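Local coordinates for HP1028 (Helicobacter pylori, PDB 4INN), which probably binds and carries a small ligand in the cavity of its beta-barrel, as other lipocalins do, at residues 43-48 and 146-151; 122-127 and 136-141. The protein carries 1 engineered substitution. All coordinates share one frame; numbering follows the deposited sequence.

Interaction 1: 43-48 and 146-151; sequences QEFLYM and MGKTFT. Engineered in segment 146-151: Met146 (natural residue Leu).
Phe45 and Phe150 form a T-shaped aromatic pair where the loop joining the first two strands of this lipocalin barrel (38-41 and 51-58) meets the last strand, 147-154. The ring centroids are 5.2 Å apart and the planes stand at 64°. Phe150 presents its edge, with CE1 3.6 Å from Phe45 CG, while Phe45 offers a face; Phe150 CZ lies over the same face, offset toward the rim beside CD2. Phe45 CB already points to the strand, and CG anti to the backbone N (chi1 179°) carries the ring on over the Phe150 edge. Phe150 also belongs to the pocket holding the polyether molecule bound in the crystal, so the pair ties the loop directly to a pocket wall.

A second apolar approach is looser. The aliphatic chain of Lys148 runs out from the same side of the strand as Phe150, as expected for residues two apart in a strand, and its CE comes within 4.2 Å of Phe45 CE1, oblique to the ring. Thr149, between them, turns away from the loop.

Backbone bonds give the loop its shape. A type II' turn spans Phe45 to Met48, closed by Met48 N to Phe45 O at 2.9 Å and by Phe45 N to Met48 O at 3.0 Å. The turn thus carries Phe45 at its start and brings Met48, another pocket residue, back beside it.

The polar part is a side chain acting on backbone. The extended Gln43 passes the edge of the Phe150 ring, its amide plane steeply turned from the ring, and puts its oxygen at the backbone of the next residue: Thr151 N donates to Gln43 OE1 at 2.8 Å, nearly straight at 174°.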
ATOM      1  N   GLN A  43      -3.979   1.135  -9.002  1.00 18.68           N
ATOM      2  CA  GLN A  43      -4.927   1.295 -10.075  1.00 21.13           C
ATOM      3  C   GLN A  43      -5.789   2.459  -9.719  1.00 21.71           C
ATOM      4  O   GLN A  43      -6.331   2.522  -8.637  1.00 20.62           O
ATOM      5  CB  GLN A  43      -5.794   0.033 -10.206  1.00 23.81           C
ATOM      6  CG  GLN A  43      -6.562  -0.052 -11.510  1.00 26.40           C
ATOM      7  CD  GLN A  43      -7.450  -1.286 -11.621  1.00 28.63           C
ATOM      8  OE1 GLN A  43      -7.034  -2.404 -11.383  1.00 29.47           O
ATOM      9  NE2 GLN A  43      -8.681  -1.074 -12.010  1.00 31.73           N
ATOM     10  N   GLU A  44      -5.891   3.397 -10.635  1.00 25.64           N
ATOM     11  CA  GLU A  44      -6.861   4.470 -10.562  1.00 28.00           C
ATOM     12  C   GLU A  44      -8.272   3.903 -10.338  1.00 26.54           C
ATOM     13  O   GLU A  44      -8.664   2.946 -11.004  1.00 24.96           O
ATOM     14  CB  GLU A  44      -6.815   5.196 -11.890  1.00 32.66           C
ATOM     15  CG  GLU A  44      -7.754   6.372 -12.023  1.00 37.88           C
ATOM     16  CD  GLU A  44      -7.471   7.130 -13.301  1.00 41.68           C
ATOM     17  OE1 GLU A  44      -7.468   6.488 -14.390  1.00 38.63           O
ATOM     18  OE2 GLU A  44      -7.231   8.360 -13.197  1.00 46.05           O
ATOM     19  N   PHE A  45      -9.008   4.496  -9.394  1.00 24.90           N
ATOM     20  CA  PHE A  45     -10.400   4.150  -9.134  1.00 23.22           C
ATOM     21  C   PHE A  45     -11.098   5.332  -8.505  1.00 23.20           C
ATOM     22  O   PHE A  45     -10.703   5.763  -7.424  1.00 21.96           O
ATOM     23  CB  PHE A  45     -10.501   2.971  -8.178  1.00 24.19           C
ATOM     24  CG  PHE A  45     -11.920   2.580  -7.846  1.00 23.39           C
ATOM     25  CD1 PHE A  45     -12.767   2.106  -8.835  1.00 23.35           C
ATOM     26  CD2 PHE A  45     -12.395   2.672  -6.543  1.00 24.01           C
ATOM     27  CE1 PHE A  45     -14.065   1.748  -8.542  1.00 24.61           C
ATOM     28  CE2 PHE A  45     -13.690   2.317  -6.234  1.00 24.96           C
ATOM     29  CZ  PHE A  45     -14.534   1.851  -7.235  1.00 25.67           C
ATOM     30  N   LEU A  46     -12.146   5.827  -9.183  1.00 23.77           N
ATOM     31  CA  LEU A  46     -12.873   7.053  -8.823  1.00 23.65           C
ATOM     32  C   LEU A  46     -11.942   8.250  -8.578  1.00 25.44           C
ATOM     33  O   LEU A  46     -11.101   8.541  -9.425  1.00 23.50           O
ATOM     34  CB  LEU A  46     -13.834   6.779  -7.662  1.00 24.02           C
ATOM     35  CG  LEU A  46     -15.306   6.484  -8.025  1.00 24.10           C
ATOM     36  CD1 LEU A  46     -15.474   5.761  -9.352  1.00 22.79           C
ATOM     37  CD2 LEU A  46     -15.986   5.713  -6.886  1.00 24.35           C
ATOM     38  N   TYR A  47     -12.082   8.915  -7.432  1.00 28.90           N
ATOM     39  CA  TYR A  47     -11.257  10.068  -7.066  1.00 33.87           C
ATOM     40  C   TYR A  47      -9.922   9.639  -6.448  1.00 32.94           C
ATOM     41  O   TYR A  47      -9.132  10.492  -6.024  1.00 32.68           O
ATOM     42  CB  TYR A  47     -12.019  11.026  -6.106  1.00 38.62           C
ATOM     43  CG  TYR A  47     -12.796  10.282  -5.054  1.00 42.61           C
ATOM     44  CD1 TYR A  47     -12.164   9.811  -3.906  1.00 44.39           C
ATOM     45  CD2 TYR A  47     -14.148   9.999  -5.231  1.00 42.66           C
ATOM     46  CE1 TYR A  47     -12.859   9.088  -2.960  1.00 44.09           C
ATOM     47  CE2 TYR A  47     -14.846   9.271  -4.290  1.00 43.75           C
ATOM     48  CZ  TYR A  47     -14.191   8.816  -3.162  1.00 42.87           C
ATOM     49  OH  TYR A  47     -14.874   8.098  -2.224  1.00 39.17           O
HETATM   50  N   MSE A  48      -9.652   8.332  -6.430  1.00 31.70           N
HETATM   51  CA  MSE A  48      -8.400   7.804  -5.882  1.00 30.58           C
HETATM   52  C   MSE A  48      -7.466   7.585  -7.028  1.00 27.98           C
HETATM   53  O   MSE A  48      -7.660   6.688  -7.850  1.00 27.12           O
HETATM   54  CB  MSE A  48      -8.639   6.528  -5.082  1.00 32.05           C
HETATM   55  CG  MSE A  48      -9.812   6.709  -4.099  1.00 37.07           C
HETATM   56 SE   MSE A  48     -10.506   4.998  -3.397  1.00 39.29          SE
HETATM   57  CE  MSE A  48      -8.672   4.352  -3.025  1.00 38.38           C
HETATM   58  N   MSE A 146     -17.182  -9.002   0.224  1.00 31.83           N
HETATM   59  CA  MSE A 146     -17.958  -7.785   0.067  1.00 33.99           C
HETATM   60  C   MSE A 146     -16.962  -6.687  -0.144  1.00 33.42           C
HETATM   61  O   MSE A 146     -16.909  -5.692   0.611  1.00 31.09           O
HETATM   62  CB  MSE A 146     -18.855  -7.547   1.270  1.00 38.00           C
HETATM   63  CG  MSE A 146     -20.181  -8.294   1.159  1.00 39.38           C
HETATM   64 SE   MSE A 146     -20.803  -8.590   3.006  1.00 47.15          SE
HETATM   65  CE  MSE A 146     -21.966  -6.994   3.172  1.00 52.30           C
ATOM     66  N   GLY A 147     -16.182  -6.869  -1.210  1.00 32.33           N
ATOM     67  CA  GLY A 147     -15.108  -5.957  -1.573  1.00 32.46           C
ATOM     68  C   GLY A 147     -14.833  -5.999  -3.060  1.00 31.13           C
ATOM     69  O   GLY A 147     -15.637  -6.530  -3.813  1.00 31.58           O
ATOM     70  N   LYS A 148     -13.688  -5.455  -3.469  1.00 28.81           N
ATOM     71  CA  LYS A 148     -13.331  -5.309  -4.883  1.00 27.88           C
ATOM     72  C   LYS A 148     -11.875  -5.660  -5.106  1.00 23.82           C
ATOM     73  O   LYS A 148     -11.062  -5.524  -4.216  1.00 21.79           O
ATOM     74  CB  LYS A 148     -13.582  -3.866  -5.326  1.00 31.28           C
ATOM     75  CG  LYS A 148     -13.517  -3.673  -6.839  1.00 36.14           C
ATOM     76  CD  LYS A 148     -14.303  -2.436  -7.288  1.00 41.32           C
ATOM     77  CE  LYS A 148     -14.466  -2.375  -8.807  1.00 43.55           C
ATOM     78  NZ  LYS A 148     -13.140  -2.340  -9.488  1.00 44.89           N
ATOM     79  N   THR A 149     -11.538  -6.087  -6.308  1.00 22.69           N
ATOM     80  CA  THR A 149     -10.164  -6.539  -6.590  1.00 22.36           C
ATOM     81  C   THR A 149      -9.584  -5.630  -7.649  1.00 21.13           C
ATOM     82  O   THR A 149     -10.244  -5.308  -8.623  1.00 20.77           O
ATOM     83  CB  THR A 149     -10.102  -8.049  -7.013  1.00 22.26           C
ATOM     84  OG1 THR A 149     -10.459  -8.872  -5.894  1.00 21.81           O
ATOM     85  CG2 THR A 149      -8.706  -8.456  -7.467  1.00 22.33           C
ATOM     86  N   PHE A 150      -8.356  -5.175  -7.417  1.00 20.52           N
ATOM     87  CA  PHE A 150      -7.674  -4.253  -8.323  1.00 18.78           C
ATOM     88  C   PHE A 150      -6.372  -4.876  -8.767  1.00 18.38           C
ATOM     89  O   PHE A 150      -5.842  -5.785  -8.105  1.00 17.91           O
ATOM     90  CB  PHE A 150      -7.363  -2.978  -7.566  1.00 19.17           C
ATOM     91  CG  PHE A 150      -8.588  -2.221  -7.068  1.00 19.36           C
ATOM     92  CD1 PHE A 150      -9.219  -1.316  -7.871  1.00 19.32           C
ATOM     93  CD2 PHE A 150      -9.047  -2.384  -5.760  1.00 20.05           C
ATOM     94  CE1 PHE A 150     -10.300  -0.600  -7.410  1.00 19.72           C
ATOM     95  CE2 PHE A 150     -10.133  -1.696  -5.293  1.00 19.91           C
ATOM     96  CZ  PHE A 150     -10.774  -0.798  -6.122  1.00 19.96           C
ATOM     97  N   THR A 151      -5.795  -4.405  -9.852  1.00 18.78           N
ATOM     98  CA  THR A 151      -4.466  -4.909 -10.150  1.00 20.51           C
ATOM     99  C   THR A 151      -3.355  -3.849 -10.084  1.00 20.36           C
ATOM    100  O   THR A 151      -3.416  -2.812 -10.713  1.00 24.11           O
ATOM    101  CB  THR A 151      -4.414  -5.905 -11.339  1.00 21.00           C
ATOM    102  OG1 THR A 151      -3.312  -5.593 -12.193  1.00 22.33           O
ATOM    103  CG2 THR A 151      -5.677  -5.932 -12.101  1.00 21.35           C
TER

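Interaction 2: 122-127 and 136-141; sequences YYVRVA and FTSSYD
Tyr123 and Ser139 pair through two backbone hydrogen bonds, Tyr123 N to Ser139 O and Ser139 N to Tyr123 O, both 3.0 Å. Arg125 and Thr137 repeat the pattern, with Thr137 N to Arg125 O at 2.9 Å. Together with the non-hydrogen-bonded pairs Val124-Ser138 and Val126-Phe136, this is the regular antiparallel ladder of a beta hairpin, and the strand axes run at 158° to each other. The bonds at Arg125-Thr137 are straighter than those at Tyr123-Ser139, next to the point where the second strand ends.

Side chains alternate between two faces. On the face of Val124, Val126, Phe136 and Ser138, the Phe136 ring reaches diagonally back along the ladder, so that its CE1 meets Val124 CG1 at 3.4 Å while CD1 lies near Val126 CG2. On the other face, Thr137 CG2 sits over the centre of the Arg125 guanidinium, 4.3 Å above its plane.

At the strand end, Tyr122 turns its edge to the face of Tyr140 in a T-shaped pair, centroids 5.4 Å apart and planes at 64°. The Tyr123 ring instead meets backbone: Tyr140 O lies in its plane at the edge, 3.3 Å from CE2.

Further out, Ser139 OG donates to Asp141 O at 2.6 Å. Asp118 binds the Tyr122 hydroxyl, Thr137 OG1 is hydrogen-bonded to Thr149 OG1 of the next strand, Trp143 O receives Arg125 NE, and Trp152 stacks on Phe136. Leu97 and Leu100 of strand 95-104 touch Phe136 and Val126, which places these two inside the barrel. The inward face is therefore mostly hydrocarbon, with the Ser138 hydroxyl toward the pocket end, where Tyr122 and Tyr140 join it in a lining that offers both aromatic surface and hydroxyl groups.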
ATOM      1  N   TYR A 122      -9.905  -0.669   5.641  1.00 26.07           N
ATOM      2  CA  TYR A 122     -10.503  -1.778   4.917  1.00 25.38           C
ATOM      3  C   TYR A 122      -9.675  -3.011   5.165  1.00 24.03           C
ATOM      4  O   TYR A 122      -8.481  -2.908   5.305  1.00 24.70           O
ATOM      5  CB  TYR A 122     -10.472  -1.533   3.418  1.00 26.88           C
ATOM      6  CG  TYR A 122     -11.259  -0.365   2.956  1.00 28.01           C
ATOM      7  CD1 TYR A 122     -12.446  -0.533   2.258  1.00 27.32           C
ATOM      8  CD2 TYR A 122     -10.809   0.932   3.195  1.00 29.09           C
ATOM      9  CE1 TYR A 122     -13.170   0.555   1.825  1.00 27.21           C
ATOM     10  CE2 TYR A 122     -11.533   2.028   2.754  1.00 28.18           C
ATOM     11  CZ  TYR A 122     -12.704   1.829   2.080  1.00 27.56           C
ATOM     12  OH  TYR A 122     -13.392   2.918   1.640  1.00 30.69           O
ATOM     13  N   TYR A 123     -10.308  -4.179   5.174  1.00 22.44           N
ATOM     14  CA  TYR A 123      -9.583  -5.431   5.248  1.00 20.95           C
ATOM     15  C   TYR A 123      -8.992  -5.719   3.875  1.00 18.78           C
ATOM     16  O   TYR A 123      -9.639  -5.476   2.869  1.00 17.02           O
ATOM     17  CB  TYR A 123     -10.514  -6.556   5.662  1.00 21.55           C
ATOM     18  CG  TYR A 123     -11.157  -6.347   6.998  1.00 22.77           C
ATOM     19  CD1 TYR A 123     -10.498  -6.734   8.178  1.00 23.99           C
ATOM     20  CD2 TYR A 123     -12.435  -5.777   7.106  1.00 22.60           C
ATOM     21  CE1 TYR A 123     -11.090  -6.548   9.422  1.00 24.56           C
ATOM     22  CE2 TYR A 123     -13.040  -5.611   8.343  1.00 23.39           C
ATOM     23  CZ  TYR A 123     -12.353  -5.993   9.495  1.00 25.58           C
ATOM     24  OH  TYR A 123     -12.924  -5.836  10.740  1.00 31.01           O
ATOM     25  N   VAL A 124      -7.760  -6.219   3.849  1.00 17.55           N
ATOM     26  CA  VAL A 124      -7.037  -6.438   2.604  1.00 17.39           C
ATOM     27  C   VAL A 124      -6.507  -7.868   2.525  1.00 17.18           C
ATOM     28  O   VAL A 124      -5.959  -8.392   3.525  1.00 15.95           O
ATOM     29  CB  VAL A 124      -5.869  -5.421   2.467  1.00 18.11           C
ATOM     30  CG1 VAL A 124      -4.923  -5.794   1.333  1.00 18.12           C
ATOM     31  CG2 VAL A 124      -6.419  -4.004   2.231  1.00 18.35           C
ATOM     32  N   ARG A 125      -6.693  -8.502   1.356  1.00 17.10           N
ATOM     33  CA  ARG A 125      -5.918  -9.710   1.001  1.00 18.51           C
ATOM     34  C   ARG A 125      -5.279  -9.561  -0.394  1.00 17.19           C
ATOM     35  O   ARG A 125      -5.692  -8.731  -1.174  1.00 16.06           O
ATOM     36  CB  ARG A 125      -6.690 -11.031   1.163  1.00 20.08           C
ATOM     37  CG  ARG A 125      -7.966 -11.167   0.363  1.00 23.65           C
ATOM     38  CD  ARG A 125      -8.545 -12.542   0.583  1.00 27.65           C
ATOM     39  NE  ARG A 125      -9.931 -12.684   0.139  1.00 34.31           N
ATOM     40  CZ  ARG A 125     -10.355 -12.858  -1.120  1.00 37.90           C
ATOM     41  NH1 ARG A 125      -9.512 -12.870  -2.142  1.00 39.64           N
ATOM     42  NH2 ARG A 125     -11.662 -12.989  -1.367  1.00 41.00           N
ATOM     43  N   VAL A 126      -4.217 -10.326  -0.637  1.00 16.04           N
ATOM     44  CA  VAL A 126      -3.423 -10.172  -1.823  1.00 16.00           C
ATOM     45  C   VAL A 126      -3.010 -11.543  -2.369  1.00 15.58           C
ATOM     46  O   VAL A 126      -2.601 -12.429  -1.622  1.00 13.50           O
ATOM     47  CB  VAL A 126      -2.142  -9.326  -1.571  1.00 16.09           C
ATOM     48  CG1 VAL A 126      -1.319  -9.244  -2.850  1.00 16.58           C
ATOM     49  CG2 VAL A 126      -2.482  -7.918  -1.108  1.00 16.12           C
ATOM     50  N   ALA A 127      -3.140 -11.668  -3.688  1.00 15.89           N
ATOM     51  CA  ALA A 127      -2.623 -12.795  -4.447  1.00 17.18           C
ATOM     52  C   ALA A 127      -1.601 -12.213  -5.431  1.00 17.82           C
ATOM     53  O   ALA A 127      -1.901 -11.242  -6.109  1.00 18.03           O
ATOM     54  CB  ALA A 127      -3.767 -13.483  -5.195  1.00 16.27           C
ATOM     55  N   PHE A 136      -5.125  -7.128  -5.741  1.00 18.81           N
ATOM     56  CA  PHE A 136      -5.230  -6.531  -4.421  1.00 17.77           C
ATOM     57  C   PHE A 136      -6.703  -6.352  -4.079  1.00 17.37           C
ATOM     58  O   PHE A 136      -7.399  -5.545  -4.721  1.00 17.58           O
ATOM     59  CB  PHE A 136      -4.506  -5.188  -4.450  1.00 17.21           C
ATOM     60  CG  PHE A 136      -4.587  -4.422  -3.183  1.00 17.34           C
ATOM     61  CD1 PHE A 136      -3.553  -4.463  -2.279  1.00 17.37           C
ATOM     62  CD2 PHE A 136      -5.689  -3.614  -2.904  1.00 18.11           C
ATOM     63  CE1 PHE A 136      -3.615  -3.748  -1.105  1.00 17.11           C
ATOM     64  CE2 PHE A 136      -5.753  -2.891  -1.723  1.00 18.11           C
ATOM     65  CZ  PHE A 136      -4.715  -2.962  -0.829  1.00 17.63           C
ATOM     66  N   THR A 137      -7.178  -7.109  -3.099  1.00 16.50           N
ATOM     67  CA  THR A 137      -8.599  -7.179  -2.805  1.00 17.23           C
ATOM     68  C   THR A 137      -8.926  -6.387  -1.573  1.00 17.29           C
ATOM     69  O   THR A 137      -8.530  -6.745  -0.482  1.00 17.22           O
ATOM     70  CB  THR A 137      -9.099  -8.634  -2.587  1.00 18.15           C
ATOM     71  OG1 THR A 137      -8.910  -9.423  -3.780  1.00 17.59           O
ATOM     72  CG2 THR A 137     -10.622  -8.642  -2.183  1.00 18.39           C
ATOM     73  N   SER A 138      -9.702  -5.333  -1.759  1.00 19.18           N
ATOM     74  CA  SER A 138     -10.083  -4.415  -0.686  1.00 21.27           C
ATOM     75  C   SER A 138     -11.578  -4.535  -0.298  1.00 21.40           C
ATOM     76  O   SER A 138     -12.456  -4.450  -1.155  1.00 21.77           O
ATOM     77  CB  SER A 138      -9.796  -3.009  -1.171  1.00 22.80           C
ATOM     78  OG  SER A 138      -9.451  -2.195  -0.081  1.00 27.82           O
ATOM     79  N   SER A 139     -11.865  -4.692   0.989  1.00 22.03           N
ATOM     80  CA  SER A 139     -13.194  -5.122   1.442  1.00 23.37           C
ATOM     81  C   SER A 139     -13.635  -4.593   2.815  1.00 25.10           C
ATOM     82  O   SER A 139     -12.859  -3.977   3.542  1.00 22.91           O
ATOM     83  CB  SER A 139     -13.203  -6.641   1.538  1.00 23.53           C
ATOM     84  OG  SER A 139     -12.466  -7.056   2.683  1.00 23.41           O
ATOM     85  N   TYR A 140     -14.874  -4.949   3.173  1.00 30.29           N
ATOM     86  CA  TYR A 140     -15.562  -4.454   4.353  1.00 32.19           C
ATOM     87  C   TYR A 140     -15.656  -5.218   5.714  1.00 32.43           C
ATOM     88  O   TYR A 140     -15.609  -4.494   6.694  1.00 36.57           O
ATOM     89  CB  TYR A 140     -16.961  -3.911   3.960  1.00 36.01           C
ATOM     90  CG  TYR A 140     -16.961  -2.531   3.282  1.00 41.37           C
ATOM     91  CD1 TYR A 140     -16.866  -2.409   1.880  1.00 44.57           C
ATOM     92  CD2 TYR A 140     -17.083  -1.341   4.033  1.00 46.05           C
ATOM     93  CE1 TYR A 140     -16.876  -1.158   1.249  1.00 45.06           C
ATOM     94  CE2 TYR A 140     -17.090  -0.079   3.410  1.00 47.10           C
ATOM     95  CZ  TYR A 140     -16.980   0.014   2.014  1.00 47.69           C
ATOM     96  OH  TYR A 140     -16.970   1.250   1.368  1.00 44.72           O
ATOM     97  N   ASP A 141     -15.791  -6.529   5.981  1.00 34.92           N
ATOM     98  CA  ASP A 141     -15.604  -7.817   5.286  1.00 34.83           C
ATOM     99  C   ASP A 141     -14.198  -8.471   5.496  1.00 34.94           C
ATOM    100  O   ASP A 141     -13.350  -8.513   4.611  1.00 35.63           O
ATOM    101  CB  ASP A 141     -16.071  -7.848   3.849  1.00 36.64           C
ATOM    102  CG  ASP A 141     -16.144  -9.282   3.284  1.00 38.02           C
ATOM    103  OD1 ASP A 141     -16.413 -10.287   3.993  1.00 34.88           O
ATOM    104  OD2 ASP A 141     -15.926  -9.392   2.079  1.00 40.68           O
TER

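Interactions 1 and 2, with centres 10 Å apart, share one sheet: strand 134-139 lies between strands 120-128 and 147-154. Backbone bonds join Lys148 to Ser138 and Phe150 to Phe136, and Thr149 OG1 is 2.7 Å from Thr137 OG1, a probable hydrogen bond on the side away from the loop. The contacts also share the polyether pocket. Interaction 1 supplies Met48, Lys148 and Phe150, along with Gly147 and the engineered Met146; interaction 2 supplies Tyr122, Ser138 and Tyr140. Side chains of Phe150 and Tyr140 come within about 4 Å and 3 Å of the bound molecule, a probable crystallisation component that may mark the ligand pocket expected of a lipocalin.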